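Local coordinates for aerobactin synthase IucA (Klebsiella pneumoniae subsp. pneumoniae, PDB 5JM8), which probably catalyses the ATP-dependent joining of citrate to N6-acetyl-N6-hydroxylysine on the way to the siderophore aerobactin, at residues T361-S366 with N430-M435; L424-Q429 with L443-C448; A130-A135 with D376-A381. One frame throughout, in Å; residues are numbered along the deposited sequence.

Read from the N terminus, the chain first supplies residues 130-135, in the loop after helix 101-124, then residues 361-366, which open contact 1 where strand 360-363 runs into helix 364-368. Residues 376-381 close contact 3 over some 240 residues. After helix 394-420, residues 424-429 open contact 2; the next six, 430-435, close contact 1, and 443-448, beginning on the second strand of the 431-435/440-445 hairpin, close contact 2. Contact 1 therefore crosses both of the others, whereas contacts 3 and 2 follow in series. Contacts 1 and 2 share a mixed sheet and the magnesium-ATP site; contact 3 ties the 130-135 loop to the start of helix 378-390, where Leu378 touches Ser366 of contact 1.

Contact 1. Residues T361-S366 with N430-M435; sequences TNVLVS and NILVQM. With MG (magnesium ion), chain J; ATP (adenosine-5'-triphosphate), chain I.
Thr361 to Val363 run antiparallel to Leu432 to Gln434, their short strand axes 4.4 Å apart at the closest, with Asn362 and Val433 forming the hydrogen-bonded pair and Thr361-Gln434 and Val363-Leu432 the non-hydrogen-bonded pairs beside it. The bond from Val433 N to Asn362 O is short, 2.8 Å, while its return, Asn362 N to Val433 O, is stretched to 3.3 Å. Two residues further on, Leu364 N reaches Ile431 O at 2.9 Å, almost in line with the C=O bond, so the backbone bonding runs one step past the last strand pair, toward helix 364-368. On the face of Thr361, Val363 and Leu432, the CD2 branch of Leu432 lies against Val363 CB (3.7 Å), and Thr361 CG2 rests on Leu432 CB. Phe138 and Glu142 of helix 138-142 pack on Leu432, and Glu142 also on Val363. The other face carries Asn362 and Val433. Here the thioether of Met435 turns at its last torsion (chi3 -80°) and brings CE across the amide of Asn362, 3.2 Å from OD1, while ND2 is bonded to Leu136 O. Leu364 continues the apolar layer, its CB beside Ile431 CG2 and its CD1 beside Val433 CG2, with helix 394-420 behind. Just before strand 431-435, Asn430 OD1 binds magnesium at 2.0 Å, and ND2 is held by Leu425 O; at the far, adenine end of the nucleotide, Val365 CG2 meets ATP N7 at 3.4 Å. This is an edge pairing of a mixed four-stranded sheet, strand 360-363 outermost within this chain, whose ligand-facing ends supply part of the nucleotide and metal site.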
loop_
_atom_site.group_PDB
_atom_site.type_symbol
_atom_site.label_atom_id
_atom_site.label_comp_id
_atom_site.label_asym_id
_atom_site.label_seq_id
_atom_site.Cartn_x
_atom_site.Cartn_y
_atom_site.Cartn_z
ATOM N N THR A 361 1.940 -16.588 -3.930
ATOM C CA THR A 361 2.275 -17.892 -3.381
ATOM C C THR A 361 0.981 -18.557 -2.934
ATOM O O THR A 361 0.342 -18.099 -1.990
ATOM C CB THR A 361 3.256 -17.770 -2.203
ATOM O OG1 THR A 361 4.404 -17.019 -2.617
ATOM C CG2 THR A 361 3.694 -19.149 -1.711
ATOM N N ASN A 362 0.581 -19.612 -3.639
ATOM C CA ASN A 362 -0.675 -20.303 -3.355
ATOM C C ASN A 362 -0.468 -21.783 -3.057
ATOM O O ASN A 362 0.375 -22.439 -3.673
ATOM C CB ASN A 362 -1.647 -20.176 -4.533
ATOM C CG ASN A 362 -1.867 -18.736 -4.975
ATOM O OD1 ASN A 362 -2.178 -18.482 -6.138
ATOM N ND2 ASN A 362 -1.717 -17.792 -4.052
ATOM N N VAL A 363 -1.252 -22.312 -2.124
ATOM C CA VAL A 363 -1.262 -23.747 -1.890
ATOM C C VAL A 363 -1.901 -24.420 -3.105
ATOM O O VAL A 363 -2.935 -23.977 -3.606
ATOM C CB VAL A 363 -2.014 -24.119 -0.597
ATOM C CG1 VAL A 363 -3.492 -23.747 -0.701
ATOM C CG2 VAL A 363 -1.837 -25.596 -0.287
ATOM N N LEU A 364 -1.267 -25.486 -3.582
ATOM C CA LEU A 364 -1.644 -26.109 -4.846
ATOM C C LEU A 364 -3.080 -26.632 -4.842
ATOM O O LEU A 364 -3.781 -26.544 -5.852
ATOM C CB LEU A 364 -0.671 -27.249 -5.165
ATOM C CG LEU A 364 -0.894 -28.043 -6.455
ATOM C CD1 LEU A 364 -0.779 -27.147 -7.675
ATOM C CD2 LEU A 364 0.093 -29.205 -6.540
ATOM N N VAL A 365 -3.514 -27.161 -3.701
ATOM C CA VAL A 365 -4.799 -27.850 -3.606
ATOM C C VAL A 365 -5.985 -26.934 -3.915
ATOM O O VAL A 365 -7.023 -27.388 -4.393
ATOM C CB VAL A 365 -4.991 -28.468 -2.201
ATOM C CG1 VAL A 365 -5.078 -27.385 -1.135
ATOM C CG2 VAL A 365 -6.228 -29.347 -2.168
ATOM N N SER A 366 -5.826 -25.646 -3.640
ATOM C CA SER A 366 -6.891 -24.684 -3.888
ATOM C C SER A 366 -7.003 -24.367 -5.377
ATOM O O SER A 366 -8.075 -24.014 -5.869
ATOM C CB SER A 366 -6.645 -23.400 -3.091
ATOM O OG SER A 366 -6.587 -23.673 -1.703
ATOM N N ASN A 430 0.722 -29.471 1.068
ATOM C CA ASN A 430 2.042 -29.117 1.588
ATOM C C ASN A 430 2.871 -28.366 0.556
ATOM O O ASN A 430 3.956 -27.878 0.861
ATOM C CB ASN A 430 2.799 -30.366 2.032
ATOM C CG ASN A 430 2.184 -31.016 3.249
ATOM O OD1 ASN A 430 1.349 -30.423 3.930
ATOM N ND2 ASN A 430 2.601 -32.242 3.537
ATOM N N ILE A 431 2.351 -28.283 -0.664
ATOM C CA ILE A 431 3.033 -27.596 -1.751
ATOM C C ILE A 431 2.512 -26.176 -1.941
ATOM O O ILE A 431 1.366 -25.978 -2.350
ATOM C CB ILE A 431 2.872 -28.364 -3.075
ATOM C CG1 ILE A 431 3.656 -29.673 -3.017
ATOM C CG2 ILE A 431 3.367 -27.525 -4.249
ATOM C CD1 ILE A 431 3.275 -30.672 -4.095
ATOM N N LEU A 432 3.365 -25.197 -1.650
ATOM C CA LEU A 432 3.075 -23.805 -1.968
ATOM C C LEU A 432 3.810 -23.439 -3.252
ATOM O O LEU A 432 5.039 -23.492 -3.319
ATOM C CB LEU A 432 3.483 -22.880 -0.822
ATOM C CG LEU A 432 2.903 -23.231 0.550
ATOM C CD1 LEU A 432 3.489 -22.340 1.637
ATOM C CD2 LEU A 432 1.385 -23.126 0.536
ATOM N N VAL A 433 3.043 -23.087 -4.278
ATOM C CA VAL A 433 3.608 -22.746 -5.576
ATOM C C VAL A 433 3.858 -21.249 -5.650
ATOM O O VAL A 433 2.924 -20.458 -5.774
ATOM C CB VAL A 433 2.683 -23.180 -6.733
ATOM C CG1 VAL A 433 3.277 -22.791 -8.079
ATOM C CG2 VAL A 433 2.451 -24.680 -6.680
ATOM N N GLN A 434 5.127 -20.868 -5.561
ATOM C CA GLN A 434 5.513 -19.473 -5.666
ATOM C C GLN A 434 5.428 -19.036 -7.117
ATOM O O GLN A 434 6.251 -19.438 -7.939
ATOM C CB GLN A 434 6.928 -19.264 -5.130
ATOM C CG GLN A 434 7.358 -17.803 -5.055
ATOM C CD GLN A 434 8.836 -17.643 -4.746
ATOM O OE1 GLN A 434 9.636 -18.551 -4.980
ATOM N NE2 GLN A 434 9.202 -16.484 -4.217
ATOM N N MET A 435 4.427 -18.221 -7.429
ATOM C CA MET A 435 4.227 -17.744 -8.790
ATOM C C MET A 435 4.588 -16.273 -8.942
ATOM O O MET A 435 4.584 -15.514 -7.976
ATOM C CB MET A 435 2.777 -17.949 -9.226
ATOM C CG MET A 435 2.408 -19.383 -9.536
ATOM S SD MET A 435 0.673 -19.518 -9.982
ATOM C CE MET A 435 -0.083 -19.485 -8.362
HETATM MG MG MG J . 0.110 -30.640 5.463
HETATM P PG ATP I . -0.153 -28.210 8.199
HETATM O O1G ATP I . -0.672 -26.936 8.815
HETATM O O2G ATP I . 0.159 -28.087 6.727
HETATM O O3G ATP I . 0.953 -28.867 8.989
HETATM P PB ATP I . -1.450 -30.766 8.689
HETATM O O1B ATP I . -2.779 -31.021 9.355
HETATM O O2B ATP I . -0.173 -31.129 9.412
HETATM O O3B ATP I . -1.421 -29.217 8.215
HETATM P PA ATP I . -1.871 -33.020 6.972
HETATM O O1A ATP I . -1.646 -33.809 8.236
HETATM O O2A ATP I . -1.188 -33.442 5.694
HETATM O O3A ATP I . -1.458 -31.487 7.245
HETATM O "O5'" ATP I . -3.443 -32.909 6.656
HETATM C "C5'" ATP I . -3.838 -32.172 5.505
HETATM C "C4'" ATP I . -5.195 -31.510 5.694
HETATM O "O4'" ATP I . -5.540 -30.847 4.476
HETATM C "C3'" ATP I . -6.310 -32.497 6.007
HETATM O "O3'" ATP I . -7.046 -32.044 7.152
HETATM C "C2'" ATP I . -7.186 -32.533 4.770
HETATM O "O2'" ATP I . -8.574 -32.525 5.099
HETATM C "C1'" ATP I . -6.817 -31.276 4.001
HETATM N N9 ATP I . -6.738 -31.524 2.544
HETATM C C8 ATP I . -7.488 -30.886 1.630
HETATM N N7 ATP I . -7.196 -31.322 0.379
HETATM C C5 ATP I . -6.236 -32.257 0.492
HETATM C C6 ATP I . -5.478 -33.112 -0.443
HETATM N N6 ATP I . -5.720 -33.026 -1.772
HETATM N N1 ATP I . -4.562 -33.959 0.078
HETATM C C2 ATP I . -4.330 -34.036 1.403
HETATM N N3 ATP I . -4.987 -33.284 2.306
HETATM C C4 ATP I . -5.936 -32.392 1.923
#

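Contact 2. Residues L424-Q429 with L443-C448; sequences LLAHQQ and LIYRDC. With MG (magnesium ion), chain J; ATP (adenosine-5'-triphosphate), chain I.
Tyr445, the last residue of strand 440-445, turns its ring onto the backbone and side chains of Leu424 to Ala426. Its CG stands opposite the backbone N (chi1 176°), which carries the ring across to Leu424, whose CB sits over one face, displaced toward the rim, in a CH-pi contact 4.0 Å from the Tyr445 ring centroid. Ala426 CA meets the rim at CE1, and Leu425 O lies at the edge in the ring plane. The phenol OH lies within reach of Leu425 O (3.4 Å) and Asp447 O (2.8 Å), weak contacts that share a single proton. Arg446 follows, its chain bent at chi3 (68°). NH2 gives a short, straight bond of 2.6 Å to Gln429 O, which lies nearly in the guanidinium plane, while NH1 pairs with Glu142. Carbonyl and carboxylate thus fix the guanidinium rotation. Beyond that carbonyl, the Gln429 side chain folds at chi2, placing OE1 on magnesium at 2.3 Å; NE2 is held by Thr263 and makes a weak 3.3 Å bond to ATP O2G. Asp447 adopts a positive phi (80°), and its OD2 is a longer ligand of magnesium, at 2.6 Å, with OD1 paired with Lys278. Gln429, Asn430 and Asp447 form the protein side of a magnesium-ATP site, in which side chains from the loop before strand 431-435 and from just after strand 440-445 converge on the metal and triphosphate.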
loop_
_atom_site.group_PDB
_atom_site.type_symbol
_atom_site.label_atom_id
_atom_site.label_comp_id
_atom_site.label_asym_id
_atom_site.label_seq_id
_atom_site.Cartn_x
_atom_site.Cartn_y
_atom_site.Cartn_z
ATOM N N LEU A 424 10.651 -35.445 1.714
ATOM C CA LEU A 424 9.569 -34.511 2.010
ATOM C C LEU A 424 8.301 -34.981 1.311
ATOM O O LEU A 424 8.171 -34.862 0.092
ATOM C CB LEU A 424 9.927 -33.087 1.573
ATOM C CG LEU A 424 11.128 -32.440 2.266
ATOM C CD1 LEU A 424 11.366 -31.046 1.713
ATOM C CD2 LEU A 424 10.932 -32.386 3.772
ATOM N N LEU A 425 7.376 -35.532 2.090
ATOM C CA LEU A 425 6.125 -36.050 1.548
ATOM C C LEU A 425 5.186 -34.901 1.217
ATOM O O LEU A 425 4.399 -34.462 2.054
ATOM C CB LEU A 425 5.465 -37.008 2.538
ATOM C CG LEU A 425 6.314 -38.224 2.914
ATOM C CD1 LEU A 425 5.668 -38.999 4.049
ATOM C CD2 LEU A 425 6.538 -39.125 1.704
ATOM N N ALA A 426 5.275 -34.424 -0.017
ATOM C CA ALA A 426 4.578 -33.216 -0.422
ATOM C C ALA A 426 3.151 -33.481 -0.885
ATOM O O ALA A 426 2.926 -33.884 -2.026
ATOM C CB ALA A 426 5.355 -32.528 -1.517
ATOM N N HIS A 427 2.189 -33.238 0.002
ATOM C CA HIS A 427 0.785 -33.217 -0.385
ATOM C C HIS A 427 0.550 -32.141 -1.424
ATOM O O HIS A 427 1.424 -31.333 -1.724
ATOM C CB HIS A 427 -0.139 -32.932 0.805
ATOM C CG HIS A 427 -0.190 -34.018 1.827
ATOM N ND1 HIS A 427 0.587 -34.009 2.965
ATOM C CD2 HIS A 427 -0.947 -35.137 1.899
ATOM C CE1 HIS A 427 0.318 -35.081 3.689
ATOM N NE2 HIS A 427 -0.612 -35.780 3.065
ATOM N N GLN A 428 -0.662 -32.126 -1.953
ATOM C CA GLN A 428 -1.153 -30.989 -2.705
ATOM C C GLN A 428 -1.401 -29.813 -1.762
ATOM O O GLN A 428 -1.587 -28.674 -2.195
ATOM C CB GLN A 428 -2.435 -31.370 -3.420
ATOM C CG GLN A 428 -2.742 -30.541 -4.616
ATOM C CD GLN A 428 -4.026 -30.966 -5.288
ATOM O OE1 GLN A 428 -4.557 -30.241 -6.120
ATOM N NE2 GLN A 428 -4.530 -32.149 -4.938
ATOM N N GLN A 429 -1.416 -30.112 -0.466
ATOM C CA GLN A 429 -1.646 -29.115 0.571
ATOM C C GLN A 429 -0.338 -28.684 1.247
ATOM O O GLN A 429 -0.296 -27.655 1.919
ATOM C CB GLN A 429 -2.631 -29.667 1.608
ATOM C CG GLN A 429 -3.077 -28.657 2.663
ATOM C CD GLN A 429 -2.325 -28.775 3.978
ATOM O OE1 GLN A 429 -1.555 -29.711 4.194
ATOM N NE2 GLN A 429 -2.558 -27.821 4.871
ATOM N N LEU A 443 9.288 -22.852 -5.138
ATOM C CA LEU A 443 8.534 -23.755 -4.274
ATOM C C LEU A 443 8.778 -23.438 -2.806
ATOM O O LEU A 443 9.901 -23.129 -2.403
ATOM C CB LEU A 443 8.913 -25.214 -4.559
ATOM C CG LEU A 443 8.432 -26.267 -3.550
ATOM C CD1 LEU A 443 6.916 -26.399 -3.585
ATOM C CD2 LEU A 443 9.093 -27.617 -3.792
ATOM N N ILE A 444 7.717 -23.516 -2.010
ATOM C CA ILE A 444 7.843 -23.474 -0.561
ATOM C C ILE A 444 7.099 -24.666 0.045
ATOM O O ILE A 444 5.879 -24.784 -0.088
ATOM C CB ILE A 444 7.305 -22.155 0.029
ATOM C CG1 ILE A 444 8.018 -20.958 -0.609
ATOM C CG2 ILE A 444 7.495 -22.140 1.543
ATOM C CD1 ILE A 444 7.474 -19.609 -0.181
ATOM N N TYR A 445 7.849 -25.553 0.696
ATOM C CA TYR A 445 7.276 -26.735 1.325
ATOM C C TYR A 445 6.869 -26.444 2.760
ATOM O O TYR A 445 7.563 -25.730 3.483
ATOM C CB TYR A 445 8.261 -27.905 1.295
ATOM C CG TYR A 445 7.749 -29.125 2.029
ATOM C CD1 TYR A 445 6.961 -30.067 1.383
ATOM C CD2 TYR A 445 8.043 -29.325 3.372
ATOM C CE1 TYR A 445 6.485 -31.178 2.052
ATOM C CE2 TYR A 445 7.571 -30.432 4.048
ATOM C CZ TYR A 445 6.792 -31.353 3.384
ATOM O OH TYR A 445 6.324 -32.454 4.059
ATOM N N ARG A 446 5.745 -27.030 3.159
ATOM C CA ARG A 446 5.168 -26.831 4.479
ATOM C C ARG A 446 4.832 -28.179 5.115
ATOM O O ARG A 446 4.622 -29.158 4.404
ATOM C CB ARG A 446 3.921 -25.956 4.369
ATOM C CG ARG A 446 3.013 -25.994 5.574
ATOM C CD ARG A 446 1.835 -25.079 5.375
ATOM N NE ARG A 446 0.936 -25.553 4.327
ATOM C CZ ARG A 446 0.045 -24.780 3.714
ATOM N NH1 ARG A 446 -0.055 -23.498 4.039
ATOM N NH2 ARG A 446 -0.742 -25.281 2.774
ATOM N N ASP A 447 4.792 -28.205 6.448
ATOM C CA ASP A 447 4.469 -29.398 7.237
ATOM C C ASP A 447 5.681 -30.319 7.355
ATOM O O ASP A 447 5.878 -31.223 6.544
ATOM C CB ASP A 447 3.282 -30.163 6.640
ATOM C CG ASP A 447 2.682 -31.168 7.613
ATOM O OD1 ASP A 447 3.281 -31.399 8.686
ATOM O OD2 ASP A 447 1.615 -31.735 7.299
ATOM N N CYS A 448 6.476 -30.086 8.392
ATOM C CA CYS A 448 7.691 -30.854 8.628
ATOM C C CYS A 448 7.393 -32.188 9.304
ATOM O O CYS A 448 8.284 -33.018 9.484
ATOM C CB CYS A 448 8.662 -30.034 9.473
ATOM S SG CYS A 448 8.983 -28.398 8.781
HETATM MG MG MG J . 0.110 -30.640 5.463
HETATM P PG ATP I . -0.153 -28.210 8.199
HETATM O O1G ATP I . -0.672 -26.936 8.815
HETATM O O2G ATP I . 0.159 -28.087 6.727
HETATM O O3G ATP I . 0.953 -28.867 8.989
HETATM P PB ATP I . -1.450 -30.766 8.689
HETATM O O1B ATP I . -2.779 -31.021 9.355
HETATM O O2B ATP I . -0.173 -31.129 9.412
HETATM O O3B ATP I . -1.421 -29.217 8.215
HETATM P PA ATP I . -1.871 -33.020 6.972
HETATM O O1A ATP I . -1.646 -33.809 8.236
HETATM O O2A ATP I . -1.188 -33.442 5.694
HETATM O O3A ATP I . -1.458 -31.487 7.245
HETATM O "O5'" ATP I . -3.443 -32.909 6.656
HETATM C "C5'" ATP I . -3.838 -32.172 5.505
HETATM C "C4'" ATP I . -5.195 -31.510 5.694
HETATM O "O4'" ATP I . -5.540 -30.847 4.476
HETATM C "C3'" ATP I . -6.310 -32.497 6.007
HETATM O "O3'" ATP I . -7.046 -32.044 7.152
HETATM C "C2'" ATP I . -7.186 -32.533 4.770
HETATM O "O2'" ATP I . -8.574 -32.525 5.099
HETATM C "C1'" ATP I . -6.817 -31.276 4.001
HETATM N N9 ATP I . -6.738 -31.524 2.544
HETATM C C8 ATP I . -7.488 -30.886 1.630
HETATM N N7 ATP I . -7.196 -31.322 0.379
HETATM C C5 ATP I . -6.236 -32.257 0.492
HETATM C C6 ATP I . -5.478 -33.112 -0.443
HETATM N N6 ATP I . -5.720 -33.026 -1.772
HETATM N N1 ATP I . -4.562 -33.959 0.078
HETATM C C2 ATP I . -4.330 -34.036 1.403
HETATM N N3 ATP I . -4.987 -33.284 2.306
HETATM C C4 ATP I . -5.936 -32.392 1.923
#

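Contact 3. Residues A130-A135 with D376-A381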
loop_
_atom_site.group_PDB
_atom_site.type_symbol
_atom_site.label_atom_id
_atom_site.label_comp_id
_atom_site.label_asym_id
_atom_site.label_seq_id
_atom_site.Cartn_x
_atom_site.Cartn_y
_atom_site.Cartn_z
ATOM N N ALA A 130 -15.386 -14.614 -7.656
ATOM C CA ALA A 130 -14.637 -13.388 -7.916
ATOM C C ALA A 130 -13.129 -13.586 -7.745
ATOM O O ALA A 130 -12.340 -12.746 -8.176
ATOM C CB ALA A 130 -15.122 -12.277 -7.003
ATOM N N LEU A 131 -12.736 -14.688 -7.111
ATOM C CA LEU A 131 -11.322 -15.011 -6.921
ATOM C C LEU A 131 -10.623 -15.310 -8.245
ATOM O O LEU A 131 -9.399 -15.239 -8.340
ATOM C CB LEU A 131 -11.164 -16.210 -5.981
ATOM C CG LEU A 131 -11.601 -16.046 -4.522
ATOM C CD1 LEU A 131 -11.393 -17.349 -3.760
ATOM C CD2 LEU A 131 -10.850 -14.911 -3.845
ATOM N N ARG A 132 -11.408 -15.660 -9.260
ATOM C CA ARG A 132 -10.881 -15.914 -10.597
ATOM C C ARG A 132 -10.299 -14.665 -11.253
ATOM O O ARG A 132 -9.553 -14.757 -12.227
ATOM C CB ARG A 132 -11.981 -16.466 -11.503
ATOM C CG ARG A 132 -12.532 -17.820 -11.106
ATOM C CD ARG A 132 -13.520 -18.309 -12.151
ATOM N NE ARG A 132 -14.033 -19.639 -11.836
ATOM C CZ ARG A 132 -15.268 -19.899 -11.418
ATOM N NH1 ARG A 132 -16.161 -18.927 -11.269
ATOM N NH2 ARG A 132 -15.616 -21.149 -11.160
ATOM N N GLU A 133 -10.647 -13.501 -10.717
ATOM C CA GLU A 133 -10.424 -12.238 -11.411
ATOM C C GLU A 133 -8.973 -11.784 -11.387
ATOM O O GLU A 133 -8.550 -10.987 -12.227
ATOM C CB GLU A 133 -11.314 -11.155 -10.804
ATOM C CG GLU A 133 -12.799 -11.428 -10.997
ATOM C CD GLU A 133 -13.693 -10.558 -10.133
ATOM O OE1 GLU A 133 -13.185 -9.901 -9.199
ATOM O OE2 GLU A 133 -14.916 -10.537 -10.391
ATOM N N LYS A 134 -8.206 -12.294 -10.432
ATOM C CA LYS A 134 -6.832 -11.857 -10.266
ATOM C C LYS A 134 -6.009 -12.869 -9.481
ATOM O O LYS A 134 -6.540 -13.853 -8.967
ATOM C CB LYS A 134 -6.803 -10.497 -9.569
ATOM C CG LYS A 134 -7.497 -10.494 -8.226
ATOM C CD LYS A 134 -7.410 -9.140 -7.553
ATOM C CE LYS A 134 -7.857 -9.229 -6.103
ATOM N NZ LYS A 134 -7.566 -7.985 -5.349
ATOM N N ALA A 135 -4.709 -12.614 -9.394
ATOM C CA ALA A 135 -3.797 -13.496 -8.683
ATOM C C ALA A 135 -4.073 -13.468 -7.183
ATOM O O ALA A 135 -4.213 -12.400 -6.582
ATOM C CB ALA A 135 -2.357 -13.102 -8.967
ATOM N N ASP A 376 -14.266 -22.157 -14.232
ATOM C CA ASP A 376 -12.820 -22.346 -14.214
ATOM C C ASP A 376 -12.290 -22.582 -12.810
ATOM O O ASP A 376 -12.589 -21.821 -11.891
ATOM C CB ASP A 376 -12.105 -21.125 -14.801
ATOM C CG ASP A 376 -12.405 -20.912 -16.270
ATOM O OD1 ASP A 376 -12.914 -21.843 -16.929
ATOM O OD2 ASP A 376 -12.109 -19.804 -16.772
ATOM N N SER A 377 -11.492 -23.630 -12.645
ATOM C CA SER A 377 -10.725 -23.798 -11.422
ATOM C C SER A 377 -9.745 -22.631 -11.329
ATOM O O SER A 377 -9.434 -21.996 -12.338
ATOM C CB SER A 377 -9.990 -25.138 -11.407
ATOM O OG SER A 377 -9.006 -25.193 -12.423
ATOM N N LEU A 378 -9.264 -22.342 -10.123
ATOM C CA LEU A 378 -8.393 -21.191 -9.912
ATOM C C LEU A 378 -7.046 -21.363 -10.611
ATOM O O LEU A 378 -6.346 -20.384 -10.872
ATOM C CB LEU A 378 -8.187 -20.956 -8.419
ATOM C CG LEU A 378 -9.442 -20.508 -7.666
ATOM C CD1 LEU A 378 -9.210 -20.544 -6.163
ATOM C CD2 LEU A 378 -9.878 -19.113 -8.110
ATOM N N LEU A 379 -6.689 -22.608 -10.910
ATOM C CA LEU A 379 -5.498 -22.893 -11.700
ATOM C C LEU A 379 -5.722 -22.446 -13.136
ATOM O O LEU A 379 -4.867 -21.802 -13.739
ATOM C CB LEU A 379 -5.154 -24.382 -11.656
ATOM C CG LEU A 379 -4.044 -24.863 -12.595
ATOM C CD1 LEU A 379 -2.747 -24.101 -12.365
ATOM C CD2 LEU A 379 -3.821 -26.358 -12.422
ATOM N N VAL A 380 -6.887 -22.789 -13.675
ATOM C CA VAL A 380 -7.235 -22.455 -15.052
ATOM C C VAL A 380 -7.405 -20.949 -15.211
ATOM O O VAL A 380 -7.138 -20.396 -16.277
ATOM C CB VAL A 380 -8.524 -23.186 -15.488
ATOM C CG1 VAL A 380 -9.038 -22.659 -16.826
ATOM C CG2 VAL A 380 -8.271 -24.678 -15.570
ATOM N N ALA A 381 -7.854 -20.293 -14.145
ATOM C CA ALA A 381 -7.970 -18.839 -14.129
ATOM C C ALA A 381 -6.593 -18.190 -14.222
ATOM O O ALA A 381 -6.434 -17.144 -14.848
ATOM C CB ALA A 381 -8.686 -18.379 -12.871
#
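The capped N terminus of helix 378-390 is the element that receives Arg132 here, through the carbonyl of Asp376 just before the cap. Ser377 occupies the N-cap position: its OG accepts a weak bond from Val380 N at 3.4 Å, and the first turn closes with Ala381 N bonded to Ser377 O at 2.9 Å. The carbonyl of Asp376 lies outside this capping scheme, and it is the one the arginine takes. Extended from CG to NE, Arg132 brings its guanidinium group edge-on to that oxygen. NE donates to Asp376 O at 2.6 Å with an N-H...O angle of 168°, meeting a lone pair in the carbonyl plane, and the acceptor lies almost exactly in the guanidinium plane. NH2 adds a weak second bond to the same Asp376 O at 3.2 Å, so two N-H groups grip one carbonyl and fix how the guanidinium is turned. The carboxylate of Asp376 plays no part in this grip: its plane stands at 90° to the guanidinium, and its OD2 pairs with Lys384, whereas Arg132 NH2 forms a salt bridge with Asp373. Nearer the backbone the contact becomes apolar. Leu131 CB rests on Leu378 CD2 at 3.8 Å, the same methyl also approaching the Arg132 backbone, and Arg132 CB meets Ala381 CB at 4.0 Å. Residues 130-133 have a helical backbone, and one bond, Glu133 N to Ala130 O, closes the turn that presents Leu131 and Arg132. Glu133 OE1 of this turn is hydrogen-bonded to His176 of a neighbouring subunit. Leu378 and Leu379 pack on Leu367 of helix 364-368, and Leu379 reaches helix 475-500, so the loop between helices 101-124 and 138-142 is joined to this helical layer.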